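Local coordinates for protein fluoroacetyl coenzyme A thioesterase (Streptomyces cattleya, PDB 3KUV) that hydrolyses fluoroacetyl-CoA to fluoroacetate and coenzyme A before it can react with citrate synthase, conferring fluoroacetate resistance, and works as a hot-dog-fold homodimer, at residues B[100-105]-B[116-121]; B[8-13]-B[87-92]; B[59-64]-B[120-125]; B[75-80]-B[110-115]; B[24-29]-B[39-44]. The protein carries 1 engineered substitution. All coordinates share one frame; numbering follows the deposited sequence.

Contact 1 (B[100-105]-B[116-121]); sequences LSWRVS and GTHERA. With ACT (acetate ion), chain I.
The beta hairpin of strands 99-107 and 112-124, in the middle of the hot-dog sheet, sets Leu100, Trp102 and Val104 against Arg120, His118 and Gly116 as antiparallel hydrogen-bonded pairs. Six backbone bonds, two to each pair, fix this register. Trp102 N reaches His118 O at 2.8 Å, and the same oxygen lies at the edge of the indole, 3.4 Å from Trp102 CD1. Further along the ring, Trp102 NE1 meets Arg120 CG at 4.0 Å; the indole and guanidinium planes are 55° apart. A bend at chi3 (66°) then turns the guanidinium of Arg120 away, to a hydrogen bond with Ser67 and to Glu50. On the other face of the sheet, Ser101 OG packs against Glu119 CG at 3.6 Å. A water there donates to Trp102 O (3.1 Å) and to Glu119 OE2 (2.6 Å). The extended Arg103 reaches outward, where its NE donates to O of an acetate ion, probably from the crystallisation liquor, at 3.0 Å. Trp102 NE1 is buried without a modelled hydrogen-bond partner; against it lie the CG and CD methylenes of Arg120, whose guanidinium, part of the substrate-binding site, is directed to the active-site Glu50 by a salt bridge.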
# COMPACT_ATOMS: atom_id res chain seq x y z
N LEU B 100 -17.32 -5.97 1.80
CA LEU B 100 -16.78 -7.26 1.32
C LEU B 100 -15.41 -7.44 2.01
O LEU B 100 -14.61 -6.49 2.04
CB LEU B 100 -16.63 -7.39 -0.21
CG LEU B 100 -17.93 -7.46 -1.01
CD1 LEU B 100 -18.50 -6.07 -1.21
CD2 LEU B 100 -17.72 -8.15 -2.36
N SER B 101 -15.14 -8.61 2.55
CA SER B 101 -13.93 -8.90 3.34
C SER B 101 -13.28 -10.05 2.70
O SER B 101 -13.93 -11.07 2.26
CB SER B 101 -14.32 -9.29 4.77
OG SER B 101 -15.00 -8.22 5.49
N TRP B 102 -11.94 -10.01 2.60
CA TRP B 102 -11.17 -10.96 1.85
C TRP B 102 -9.95 -11.44 2.68
O TRP B 102 -9.45 -10.65 3.52
CB TRP B 102 -10.60 -10.23 0.63
CG TRP B 102 -11.66 -9.51 -0.25
CD1 TRP B 102 -12.17 -8.24 -0.12
CD2 TRP B 102 -12.16 -10.04 -1.38
NE1 TRP B 102 -13.07 -7.99 -1.09
CE2 TRP B 102 -13.12 -9.13 -1.89
CE3 TRP B 102 -11.98 -11.32 -2.01
CZ2 TRP B 102 -13.77 -9.38 -3.06
CZ3 TRP B 102 -12.65 -11.57 -3.08
CH2 TRP B 102 -13.57 -10.61 -3.64
N ARG B 103 -9.49 -12.67 2.46
CA ARG B 103 -8.18 -13.14 2.83
C ARG B 103 -7.34 -13.04 1.58
O ARG B 103 -7.76 -13.53 0.47
CB ARG B 103 -8.26 -14.60 3.38
CG ARG B 103 -7.04 -15.04 4.05
CD ARG B 103 -7.03 -16.50 4.63
NE ARG B 103 -5.71 -16.65 5.28
CZ ARG B 103 -4.54 -16.95 4.68
NH1 ARG B 103 -4.44 -17.18 3.38
NH2 ARG B 103 -3.44 -17.02 5.44
N VAL B 104 -6.15 -12.45 1.67
CA VAL B 104 -5.26 -12.27 0.51
C VAL B 104 -3.89 -12.87 0.78
O VAL B 104 -3.40 -12.91 1.93
CB VAL B 104 -5.13 -10.81 0.11
CG1 VAL B 104 -6.49 -10.33 -0.46
CG2 VAL B 104 -4.72 -9.83 1.24
N SER B 105 -3.25 -13.36 -0.27
CA SER B 105 -1.84 -13.79 -0.13
C SER B 105 -1.18 -13.63 -1.46
O SER B 105 -1.87 -13.47 -2.52
CB SER B 105 -1.71 -15.18 0.36
OG SER B 105 -2.30 -16.10 -0.55
N GLY B 116 -2.60 -11.77 4.43
CA GLY B 116 -3.36 -11.13 5.44
C GLY B 116 -4.77 -10.89 4.94
O GLY B 116 -5.35 -11.78 4.33
N THR B 117 -5.33 -9.77 5.35
CA THR B 117 -6.74 -9.47 5.12
C THR B 117 -6.92 -8.12 4.43
O THR B 117 -6.06 -7.25 4.52
CB THR B 117 -7.56 -9.48 6.43
OG1 THR B 117 -6.91 -8.60 7.40
CG2 THR B 117 -7.67 -10.91 7.06
N HIS B 118 -8.06 -7.94 3.78
CA HIS B 118 -8.38 -6.68 3.06
C HIS B 118 -9.90 -6.53 3.09
O HIS B 118 -10.65 -7.54 2.87
CB HIS B 118 -7.96 -6.80 1.59
CG HIS B 118 -8.26 -5.55 0.80
ND1 HIS B 118 -8.84 -5.51 -0.47
CD2 HIS B 118 -8.06 -4.26 1.17
CE1 HIS B 118 -8.93 -4.24 -0.86
NE2 HIS B 118 -8.47 -3.49 0.10
N GLU B 119 -10.38 -5.33 3.32
CA GLU B 119 -11.86 -5.06 3.26
C GLU B 119 -12.09 -3.94 2.28
O GLU B 119 -11.24 -3.04 2.12
CB GLU B 119 -12.35 -4.61 4.62
CG GLU B 119 -12.35 -5.80 5.67
CD GLU B 119 -10.98 -6.14 6.20
OE1 GLU B 119 -10.24 -5.19 6.46
OE2 GLU B 119 -10.63 -7.30 6.43
N ARG B 120 -13.26 -4.01 1.64
CA ARG B 120 -13.70 -3.03 0.66
C ARG B 120 -15.14 -2.61 0.90
O ARG B 120 -15.89 -3.31 1.53
CB ARG B 120 -13.65 -3.64 -0.75
CG ARG B 120 -12.18 -4.10 -1.10
CD ARG B 120 -12.00 -4.40 -2.59
NE ARG B 120 -12.12 -3.23 -3.44
CZ ARG B 120 -11.24 -2.24 -3.53
NH1 ARG B 120 -10.05 -2.39 -2.88
NH2 ARG B 120 -11.45 -1.11 -4.22
N ALA B 121 -15.52 -1.45 0.38
CA ALA B 121 -16.86 -0.95 0.44
C ALA B 121 -17.36 -0.58 -0.98
O ALA B 121 -16.66 0.16 -1.70
CB ALA B 121 -16.96 0.31 1.32
C ACT I . -4.74 -17.11 9.11
O ACT I . -5.13 -17.67 8.01
OXT ACT I . -5.38 -17.50 10.11
CH3 ACT I . -3.62 -16.08 9.26
O HOH W 1 -11.04 -9.80 6.02

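Contact 2 (B[8-13]-B[87-92]); sequences GERFTH and TVTAEL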
# COMPACT_ATOMS: atom_id res chain seq x y z
N GLY B 8 -15.68 -18.10 0.07
CA GLY B 8 -14.75 -19.21 -0.05
C GLY B 8 -14.19 -19.45 -1.46
O GLY B 8 -13.25 -20.25 -1.61
N GLU B 9 -14.76 -18.80 -2.46
CA GLU B 9 -14.25 -18.80 -3.80
C GLU B 9 -12.90 -18.03 -3.86
O GLU B 9 -12.73 -17.00 -3.14
CB GLU B 9 -15.26 -18.09 -4.71
CG GLU B 9 -14.83 -18.03 -6.12
CD GLU B 9 -15.82 -17.29 -7.08
OE1 GLU B 9 -16.33 -16.17 -6.73
OE2 GLU B 9 -15.97 -17.82 -8.22
N ARG B 10 -11.95 -18.62 -4.55
CA ARG B 10 -10.63 -18.04 -4.74
C ARG B 10 -10.50 -17.50 -6.15
O ARG B 10 -10.94 -18.11 -7.13
CB ARG B 10 -9.50 -19.06 -4.51
CG ARG B 10 -9.40 -19.45 -2.97
CD ARG B 10 -8.45 -20.60 -2.74
NE ARG B 10 -9.03 -21.82 -3.29
CZ ARG B 10 -8.34 -22.96 -3.43
NH1 ARG B 10 -7.05 -23.02 -3.10
NH2 ARG B 10 -8.92 -24.03 -3.92
N PHE B 11 -9.87 -16.35 -6.24
CA PHE B 11 -9.61 -15.70 -7.51
C PHE B 11 -8.10 -15.48 -7.56
O PHE B 11 -7.46 -15.13 -6.53
CB PHE B 11 -10.26 -14.32 -7.61
CG PHE B 11 -9.79 -13.56 -8.88
CD1 PHE B 11 -10.15 -14.01 -10.21
CD2 PHE B 11 -9.00 -12.41 -8.78
CE1 PHE B 11 -9.68 -13.32 -11.34
CE2 PHE B 11 -8.58 -11.72 -9.89
CZ PHE B 11 -8.87 -12.16 -11.17
N THR B 12 -7.49 -15.74 -8.72
CA THR B 12 -6.03 -15.48 -8.86
C THR B 12 -5.77 -14.40 -9.84
O THR B 12 -6.47 -14.30 -10.88
CB THR B 12 -5.19 -16.71 -9.16
OG1 THR B 12 -5.50 -17.09 -10.46
CG2 THR B 12 -5.69 -17.89 -8.27
N HIS B 13 -4.83 -13.54 -9.51
CA HIS B 13 -4.43 -12.44 -10.34
C HIS B 13 -2.91 -12.48 -10.52
O HIS B 13 -2.14 -12.41 -9.53
CB HIS B 13 -4.87 -11.13 -9.60
CG HIS B 13 -4.53 -9.89 -10.35
ND1 HIS B 13 -3.53 -9.00 -9.99
CD2 HIS B 13 -5.16 -9.35 -11.39
CE1 HIS B 13 -3.54 -7.97 -10.82
NE2 HIS B 13 -4.52 -8.15 -11.69
N THR B 87 1.74 -13.60 -8.08
CA THR B 87 0.36 -14.12 -8.14
C THR B 87 -0.28 -13.75 -6.80
O THR B 87 0.21 -14.18 -5.75
CB THR B 87 0.32 -15.64 -8.33
OG1 THR B 87 0.89 -15.99 -9.61
CG2 THR B 87 -1.11 -16.20 -8.24
N VAL B 88 -1.39 -13.00 -6.87
CA VAL B 88 -2.21 -12.72 -5.71
C VAL B 88 -3.34 -13.73 -5.72
O VAL B 88 -4.03 -13.88 -6.78
CB VAL B 88 -2.79 -11.30 -5.74
CG1 VAL B 88 -3.76 -11.06 -4.58
CG2 VAL B 88 -1.63 -10.22 -5.66
N THR B 89 -3.61 -14.39 -4.59
CA THR B 89 -4.83 -15.22 -4.43
C THR B 89 -5.75 -14.46 -3.48
O THR B 89 -5.29 -14.08 -2.36
CB THR B 89 -4.44 -16.57 -3.82
OG1 THR B 89 -3.56 -17.23 -4.75
CG2 THR B 89 -5.67 -17.47 -3.67
N ALA B 90 -6.97 -14.17 -3.90
CA ALA B 90 -7.97 -13.44 -3.04
C ALA B 90 -9.11 -14.41 -2.77
O ALA B 90 -9.68 -14.97 -3.70
CB ALA B 90 -8.52 -12.26 -3.76
N GLU B 91 -9.51 -14.51 -1.54
CA GLU B 91 -10.53 -15.50 -1.15
C GLU B 91 -11.57 -14.72 -0.39
O GLU B 91 -11.30 -14.09 0.64
CB GLU B 91 -9.91 -16.55 -0.30
CG GLU B 91 -10.93 -17.67 -0.07
CD GLU B 91 -10.36 -18.91 0.63
OE1 GLU B 91 -9.10 -19.09 0.75
OE2 GLU B 91 -11.22 -19.74 1.04
N LEU B 92 -12.81 -14.76 -0.84
CA LEU B 92 -13.89 -14.00 -0.21
C LEU B 92 -14.25 -14.58 1.18
O LEU B 92 -14.56 -15.81 1.28
CB LEU B 92 -15.12 -13.97 -1.13
CG LEU B 92 -16.22 -13.11 -0.59
CD1 LEU B 92 -15.86 -11.63 -0.44
CD2 LEU B 92 -17.59 -13.22 -1.36
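Arg10 and Glu91 run alongside each other from one face of the paired antiparallel strands, touching through methylenes, Arg10 CG to Glu91 CG at 3.7 Å. Their flat ends are turned 46° apart and stay separate, with Arg10 NE 4.9 Å from Glu91 OE1. Thr12 and Thr89, the next pair on that face, two residues along, are arranged in the same way, Thr12 CG2 lying 4.2 Å from Thr89 OG1. Phe11 and His13 emerge on the opposite face, together with Ala90 and Val88. With CG anti to the backbone N (chi1 171°), the Phe11 ring swings off its partner strand toward Arg55 of helix 42-57; the His13 ring likewise reaches that helix and meets Trp51. Backbone bonds carry the pairing, such as Ala90 N to Phe11 O at 2.8 Å, and Gly8 N extends it beyond the strand to Leu92 O, also at 2.8 Å. Strand 10-16 is thus held at the border of the chain's sheet by main-chain bonds, and the opposite charges of Arg10 and Glu91 probably add no more than a long-range attraction.

Contact 3 (B[59-64]-B[120-125]); sequences PYLEPG and RAVIHL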
# COMPACT_ATOMS: atom_id res chain seq x y z
N PRO B 59 -18.32 -8.73 -11.46
CA PRO B 59 -19.51 -9.10 -12.23
C PRO B 59 -20.75 -9.06 -11.35
O PRO B 59 -21.89 -9.29 -11.84
CB PRO B 59 -19.24 -10.56 -12.66
CG PRO B 59 -17.90 -10.99 -12.10
CD PRO B 59 -17.47 -9.88 -11.06
N TYR B 60 -20.57 -8.78 -10.06
CA TYR B 60 -21.64 -8.76 -9.12
C TYR B 60 -22.00 -7.31 -8.65
O TYR B 60 -22.88 -7.15 -7.77
CB TYR B 60 -21.21 -9.53 -7.85
CG TYR B 60 -20.74 -10.93 -8.09
CD1 TYR B 60 -21.66 -12.01 -8.03
CD2 TYR B 60 -19.39 -11.21 -8.41
CE1 TYR B 60 -21.22 -13.35 -8.25
CE2 TYR B 60 -18.96 -12.53 -8.66
CZ TYR B 60 -19.88 -13.59 -8.53
OH TYR B 60 -19.47 -14.88 -8.77
N LEU B 61 -21.32 -6.28 -9.19
CA LEU B 61 -21.72 -4.88 -8.98
C LEU B 61 -22.87 -4.49 -9.96
O LEU B 61 -22.99 -5.06 -11.04
CB LEU B 61 -20.53 -3.97 -9.25
CG LEU B 61 -19.44 -4.22 -8.15
CD1 LEU B 61 -18.56 -3.06 -8.20
CD2 LEU B 61 -20.08 -4.32 -6.68
N GLU B 62 -23.66 -3.49 -9.57
CA GLU B 62 -24.72 -2.93 -10.43
C GLU B 62 -24.11 -1.86 -11.29
O GLU B 62 -23.02 -1.32 -11.01
CB GLU B 62 -25.84 -2.28 -9.57
CG GLU B 62 -26.59 -3.25 -8.64
CD GLU B 62 -27.18 -4.44 -9.39
OE1 GLU B 62 -27.63 -4.27 -10.55
OE2 GLU B 62 -27.21 -5.55 -8.80
N PRO B 63 -24.83 -1.43 -12.35
CA PRO B 63 -24.27 -0.41 -13.22
C PRO B 63 -23.97 0.89 -12.47
O PRO B 63 -24.81 1.29 -11.68
CB PRO B 63 -25.45 -0.16 -14.23
CG PRO B 63 -26.08 -1.49 -14.28
CD PRO B 63 -26.04 -2.07 -12.91
N GLY B 64 -22.76 1.45 -12.66
CA GLY B 64 -22.40 2.72 -12.03
C GLY B 64 -21.76 2.55 -10.66
O GLY B 64 -21.51 3.54 -10.02
N ARG B 120 -13.26 -4.01 1.64
CA ARG B 120 -13.70 -3.03 0.66
C ARG B 120 -15.14 -2.61 0.90
O ARG B 120 -15.89 -3.31 1.53
CB ARG B 120 -13.65 -3.64 -0.75
CG ARG B 120 -12.18 -4.10 -1.10
CD ARG B 120 -12.00 -4.40 -2.59
NE ARG B 120 -12.12 -3.23 -3.44
CZ ARG B 120 -11.24 -2.24 -3.53
NH1 ARG B 120 -10.05 -2.39 -2.88
NH2 ARG B 120 -11.45 -1.11 -4.22
N ALA B 121 -15.52 -1.45 0.38
CA ALA B 121 -16.86 -0.95 0.44
C ALA B 121 -17.36 -0.58 -0.98
O ALA B 121 -16.66 0.16 -1.70
CB ALA B 121 -16.96 0.31 1.32
N VAL B 122 -18.53 -1.08 -1.34
CA VAL B 122 -19.19 -0.69 -2.62
C VAL B 122 -19.67 0.77 -2.55
O VAL B 122 -20.12 1.24 -1.53
CB VAL B 122 -20.39 -1.60 -2.84
CG1 VAL B 122 -21.04 -1.18 -4.22
CG2 VAL B 122 -19.93 -3.08 -2.97
N ILE B 123 -19.41 1.46 -3.65
CA ILE B 123 -19.74 2.92 -3.75
C ILE B 123 -20.50 3.15 -5.04
O ILE B 123 -20.33 2.42 -6.03
CB ILE B 123 -18.54 3.87 -3.65
CG1 ILE B 123 -17.49 3.56 -4.71
CG2 ILE B 123 -17.95 3.90 -2.20
CD1 ILE B 123 -16.51 4.72 -4.88
N HIS B 124 -21.36 4.20 -5.02
CA HIS B 124 -21.96 4.68 -6.27
C HIS B 124 -20.94 5.68 -6.85
O HIS B 124 -20.65 6.71 -6.18
CB HIS B 124 -23.26 5.38 -5.93
CG HIS B 124 -23.99 5.86 -7.17
ND1 HIS B 124 -23.79 7.11 -7.72
CD2 HIS B 124 -24.80 5.19 -8.04
CE1 HIS B 124 -24.55 7.23 -8.80
NE2 HIS B 124 -25.15 6.07 -9.03
N LEU B 125 -20.28 5.35 -7.97
CA LEU B 125 -19.16 6.18 -8.47
C LEU B 125 -19.50 7.69 -8.64
O LEU B 125 -18.71 8.55 -8.19
CB LEU B 125 -18.55 5.63 -9.83
CG LEU B 125 -17.87 4.28 -9.53
CD1 LEU B 125 -17.57 3.61 -10.89
CD2 LEU B 125 -16.60 4.41 -8.71
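Leu61 points its side chain at Val122 with CG anti to its own carbonyl carbon (chi1 -67°), which brings CD2 against both valine methyls, 3.9 Å from Val122 CG2 and 4.1 Å from Val122 CG1. The side chains run past one another head to tail; of the leucine, CD2 makes the contact. At the far end of the contact, His124 has its CG anti to the backbone N (chi1 -177°). That torsion stands the imidazole beside Gly64, whose carbonyl O sits over one ring face, 4.2 Å above the plane and displaced toward the rim. The same oxygen accepts Leu125 N at 3.0 Å, and Leu125 CB packs 3.6 Å from it. These residues mark the junction where strand 112-124 passes into the C-terminal helix 125-135. His124 is the N-cap: its ND1 bonds Lys127 N inside the first turn, while Gly64 O, from the loop between helix 42-57 and strand 65-75, takes up the amide of Leu125. One helix N-terminus is therefore served both by its own cap and by a loop distant in sequence. Val122 also packs on Met57 of helix 42-57 and on Leu100, whereas Ile123 and Leu125 touch Phe36 of the second subunit.

Contact 4 (B[75-80]-B[110-115]); sequences THTAAT and VDEIGS
Thr77 and Ile113 form the tight part of the contact: Thr77 N bonds Ile113 O at 2.9 Å, approaching from above the carbonyl plane, 55° out of it. Ile113 O also receives a weak bond from ND1 of the active-site His76; His76 and Thr77 belong to the CoA-binding site. Thr77 OG1, placed between its backbone N and carbonyl carbon (chi1 55°), donates to Glu112 O at 3.1 Å, so one residue grips two successive carbonyls. Thr80 runs roughly perpendicular to Ile113, its OG1 3.5 Å from Ile113 CG2 while bonding Asp108. Ala78 CB packs on Asp111 CB (3.8 Å), and the Asp111 carboxylate forms a salt bridge with Lys135 of the second subunit. Ile113 and Gly114 both face Ala106, a classic beta bulge in strand 112-124; Gly114 CA comes within 3.1 Å of Thr75 O. Past the bulge, Thr75 N bonds Ser115 O at 3.0 Å, but Ser115 N turns to the side-chain Thr75 OG1. Looser is the flank where a water joins Thr75 OG1 (2.8 Å) and Ser115 OG (3.0 Å).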
# COMPACT_ATOMS: atom_id res chain seq x y z
N THR B 75 1.37 -8.98 5.97
CA THR B 75 2.80 -9.02 6.06
C THR B 75 3.50 -8.88 4.70
O THR B 75 2.85 -8.97 3.67
CB THR B 75 3.23 -10.42 6.56
OG1 THR B 75 2.71 -11.41 5.64
CG2 THR B 75 2.62 -10.62 7.96
N HIS B 76 4.81 -8.56 4.74
CA HIS B 76 5.62 -8.57 3.52
C HIS B 76 6.84 -9.38 3.96
O HIS B 76 7.68 -8.87 4.77
CB HIS B 76 5.78 -7.06 3.06
CG HIS B 76 6.15 -6.80 1.59
ND1 HIS B 76 6.39 -7.79 0.65
CD2 HIS B 76 6.27 -5.62 0.93
CE1 HIS B 76 6.74 -7.22 -0.50
NE2 HIS B 76 6.68 -5.89 -0.36
N THR B 77 6.90 -10.62 3.53
CA THR B 77 7.84 -11.67 4.12
C THR B 77 9.11 -11.91 3.23
O THR B 77 10.05 -12.61 3.66
CB THR B 77 7.12 -12.95 4.38
OG1 THR B 77 6.47 -13.42 3.19
CG2 THR B 77 6.03 -12.72 5.43
N ALA B 78 9.08 -11.48 1.99
CA ALA B 78 10.23 -11.62 1.07
C ALA B 78 10.14 -10.55 0.02
O ALA B 78 9.04 -10.06 -0.27
CB ALA B 78 10.25 -13.03 0.40
N ALA B 79 11.26 -10.22 -0.64
CA ALA B 79 11.32 -9.13 -1.57
C ALA B 79 11.41 -9.69 -3.02
O ALA B 79 11.89 -10.81 -3.26
CB ALA B 79 12.53 -8.24 -1.27
N THR B 80 10.88 -8.89 -3.95
CA THR B 80 10.70 -9.39 -5.35
C THR B 80 11.30 -8.39 -6.33
O THR B 80 10.89 -7.26 -6.42
CB THR B 80 9.16 -9.48 -5.66
OG1 THR B 80 8.52 -10.38 -4.73
CG2 THR B 80 8.84 -9.98 -7.09
N VAL B 110 8.92 -17.83 -6.46
CA VAL B 110 10.09 -18.30 -5.71
C VAL B 110 9.74 -18.41 -4.26
O VAL B 110 9.84 -19.51 -3.64
CB VAL B 110 11.27 -17.37 -5.92
CG1 VAL B 110 12.46 -17.90 -5.09
CG2 VAL B 110 11.60 -17.30 -7.44
N ASP B 111 9.23 -17.32 -3.69
CA ASP B 111 8.89 -17.29 -2.30
C ASP B 111 7.42 -16.84 -2.10
O ASP B 111 6.89 -16.07 -2.89
CB ASP B 111 9.73 -16.21 -1.56
CG ASP B 111 11.24 -16.50 -1.58
OD1 ASP B 111 11.59 -17.67 -1.22
OD2 ASP B 111 12.03 -15.60 -1.98
N GLU B 112 6.83 -17.22 -0.98
CA GLU B 112 5.63 -16.54 -0.46
C GLU B 112 6.06 -15.11 -0.08
O GLU B 112 7.15 -14.94 0.58
CB GLU B 112 5.11 -17.41 0.68
CG GLU B 112 4.36 -16.80 1.79
CD GLU B 112 2.82 -16.68 1.61
OE1 GLU B 112 2.04 -17.67 1.88
OE2 GLU B 112 2.38 -15.55 1.28
N ILE B 113 5.35 -14.07 -0.46
CA ILE B 113 5.82 -12.73 -0.20
C ILE B 113 4.89 -11.98 0.73
O ILE B 113 5.26 -10.90 1.19
CB ILE B 113 6.05 -11.86 -1.45
CG1 ILE B 113 4.71 -11.70 -2.22
CG2 ILE B 113 7.06 -12.56 -2.39
CD1 ILE B 113 4.85 -10.62 -3.37
N GLY B 114 3.68 -12.47 1.08
CA GLY B 114 2.85 -11.65 2.08
C GLY B 114 1.50 -12.32 2.17
O GLY B 114 1.07 -13.01 1.23
N SER B 115 0.81 -12.05 3.26
CA SER B 115 -0.56 -12.57 3.44
C SER B 115 -1.26 -11.77 4.50
O SER B 115 -0.61 -11.10 5.32
CB SER B 115 -0.71 -14.07 3.79
OG SER B 115 -0.18 -14.34 5.01
O HOH W 2 2.65 -14.14 5.98

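Contact 5 (B[24-29]-B[39-44]); sequences RHLYPE and VFASGF. Engineered in segment 39-44: Ser42 (natural residue Thr). With ACT (acetate ion), chain H.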
# COMPACT_ATOMS: atom_id res chain seq x y z
N ARG B 24 11.71 3.09 -5.46
CA ARG B 24 11.95 4.47 -5.96
C ARG B 24 10.89 5.10 -6.85
O ARG B 24 10.71 6.34 -6.87
CB ARG B 24 13.37 4.55 -6.58
CG ARG B 24 13.52 3.75 -7.92
CD ARG B 24 14.96 3.90 -8.48
NE ARG B 24 14.92 3.27 -9.79
CZ ARG B 24 15.46 3.72 -10.91
NH1 ARG B 24 16.24 4.81 -10.92
NH2 ARG B 24 15.30 2.99 -12.02
N HIS B 25 10.17 4.23 -7.59
CA HIS B 25 9.08 4.70 -8.42
C HIS B 25 7.78 5.00 -7.70
O HIS B 25 6.89 5.72 -8.25
CB HIS B 25 8.81 3.61 -9.49
CG HIS B 25 9.92 3.47 -10.48
ND1 HIS B 25 9.98 4.23 -11.64
CD2 HIS B 25 10.97 2.62 -10.50
CE1 HIS B 25 11.07 3.87 -12.30
NE2 HIS B 25 11.70 2.91 -11.64
N LEU B 26 7.63 4.47 -6.47
CA LEU B 26 6.38 4.87 -5.73
C LEU B 26 6.37 6.35 -5.32
O LEU B 26 5.33 7.01 -5.40
CB LEU B 26 6.24 3.90 -4.54
CG LEU B 26 4.89 4.06 -3.77
CD1 LEU B 26 3.72 3.48 -4.61
CD2 LEU B 26 5.04 3.28 -2.48
N TYR B 27 7.52 6.82 -4.85
CA TYR B 27 7.71 8.28 -4.55
C TYR B 27 9.02 8.75 -5.17
O TYR B 27 10.01 8.82 -4.50
CB TYR B 27 7.67 8.52 -3.02
CG TYR B 27 6.27 8.65 -2.51
CD1 TYR B 27 5.61 9.86 -2.45
CD2 TYR B 27 5.58 7.50 -2.08
CE1 TYR B 27 4.30 10.00 -1.97
CE2 TYR B 27 4.28 7.61 -1.56
CZ TYR B 27 3.59 8.83 -1.56
OH TYR B 27 2.35 8.98 -1.11
N PRO B 28 8.95 9.10 -6.47
CA PRO B 28 10.16 9.75 -7.09
C PRO B 28 10.52 11.04 -6.36
O PRO B 28 11.71 11.46 -6.46
CB PRO B 28 9.67 10.10 -8.47
CG PRO B 28 8.51 9.03 -8.79
CD PRO B 28 7.79 8.98 -7.39
N GLU B 29 9.59 11.67 -5.62
CA GLU B 29 9.99 12.86 -4.87
C GLU B 29 10.68 12.57 -3.51
O GLU B 29 11.02 13.52 -2.79
CB GLU B 29 8.82 13.75 -4.65
CG GLU B 29 7.68 13.15 -3.94
CD GLU B 29 6.63 12.55 -4.94
OE1 GLU B 29 5.58 13.22 -5.12
OE2 GLU B 29 6.85 11.42 -5.50
N VAL B 39 13.32 -3.35 -5.69
CA VAL B 39 12.37 -4.44 -5.35
C VAL B 39 10.96 -3.83 -5.28
O VAL B 39 10.79 -2.62 -5.08
CB VAL B 39 12.70 -5.12 -3.98
CG1 VAL B 39 14.09 -5.82 -4.08
CG2 VAL B 39 12.68 -4.11 -2.81
N PHE B 40 9.97 -4.72 -5.55
CA PHE B 40 8.59 -4.30 -5.60
C PHE B 40 8.18 -3.64 -4.24
O PHE B 40 8.38 -4.20 -3.15
CB PHE B 40 7.83 -5.66 -5.88
CG PHE B 40 6.37 -5.53 -6.14
CD1 PHE B 40 5.45 -6.40 -5.47
CD2 PHE B 40 5.90 -4.62 -7.08
CE1 PHE B 40 4.02 -6.30 -5.80
CE2 PHE B 40 4.51 -4.53 -7.47
CZ PHE B 40 3.58 -5.38 -6.78
N ALA B 41 7.57 -2.45 -4.34
CA ALA B 41 7.25 -1.70 -3.11
C ALA B 41 6.03 -2.21 -2.40
O ALA B 41 5.05 -2.58 -3.09
CB ALA B 41 7.05 -0.17 -3.38
N SER B 42 6.02 -2.08 -1.06
CA SER B 42 4.86 -2.45 -0.29
C SER B 42 3.57 -1.71 -0.78
O SER B 42 2.53 -2.33 -0.85
CB SER B 42 5.06 -2.15 1.17
OG SER B 42 6.00 -3.03 1.74
N GLY B 43 3.69 -0.43 -1.11
CA GLY B 43 2.48 0.29 -1.51
C GLY B 43 1.97 -0.26 -2.85
O GLY B 43 0.77 -0.24 -3.11
N PHE B 44 2.90 -0.67 -3.76
CA PHE B 44 2.46 -1.31 -4.99
C PHE B 44 1.83 -2.68 -4.71
O PHE B 44 0.88 -3.08 -5.42
CB PHE B 44 3.59 -1.41 -6.01
CG PHE B 44 3.96 -0.09 -6.69
CD1 PHE B 44 2.98 0.65 -7.38
CD2 PHE B 44 5.30 0.33 -6.73
CE1 PHE B 44 3.32 1.85 -8.08
CE2 PHE B 44 5.67 1.49 -7.38
CZ PHE B 44 4.70 2.25 -8.08
C ACT H . 9.46 -2.27 0.64
O ACT H . 10.12 -1.87 1.72
OXT ACT H . 8.49 -1.56 0.24
CH3 ACT H . 9.83 -3.48 -0.13
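Leu26 sets its CD1 over the centre of the Phe44 ring, 3.7 Å from the centroid and 8° off the normal, a CH-pi contact. Its CB and backbone N approach the rim of the same ring, Leu26 N lying 3.7 Å from Phe44 CE2, and His25 O comes to the ring edge at 4.1 Å from Phe44 CZ. Chi1 of -173° extends CG away from the backbone N toward helix 42-57; from there CD1 goes to the ring and CD2 rests 4.1 Å from Ala41 CB and from Gly43 CA. This largely apolar packing joins the start of helix 42-57, the central helix that the hot-dog sheet wraps, to the short helical turn 23-26. Ala41, within the substrate-binding segment, is the N-cap. One residue on, the engineered Ser42, at an active-site position that is naturally threonine, offers its backbone N to an acetate OXT at 2.8 Å and 164°, a helix-end amide that would suit a negative charge. The acetate methyl lies 3.4 Å from Phe40 O and 4.0 Å from Val39 CG2, and Gly69 N of the second subunit also bonds this ion. Farther out, Leu26 packs on Leu26 of the second subunit, and Phe44 O accepts Tyr27 OH from that chain.

In the fold
Contacts 2, 1 and 4 follow one another across the antiparallel sheet. Contacts 1 and 2, with centres 10 Å apart, are joined where Glu91 N lies 2.8 Å from Arg103 O, a probable hydrogen bond. Strand 112-124 serves contacts 1, 3 and 4, and spreads contacts 3 and 4 to centres 30 Å apart; Leu100 CD1 meets Val122 CG2 at 3.8 Å between contacts 1 and 3. Contact 5 meets contact 4 where Phe40 N lies 2.8 Å from Thr80 O, a probable hydrogen bond. The active site draws on several of them: His76 from contact 4, Ser42 from contact 5, and Arg120 of contact 1. Ser42 packs on Glu50 of the second subunit, consistent with a site shared between the two chains.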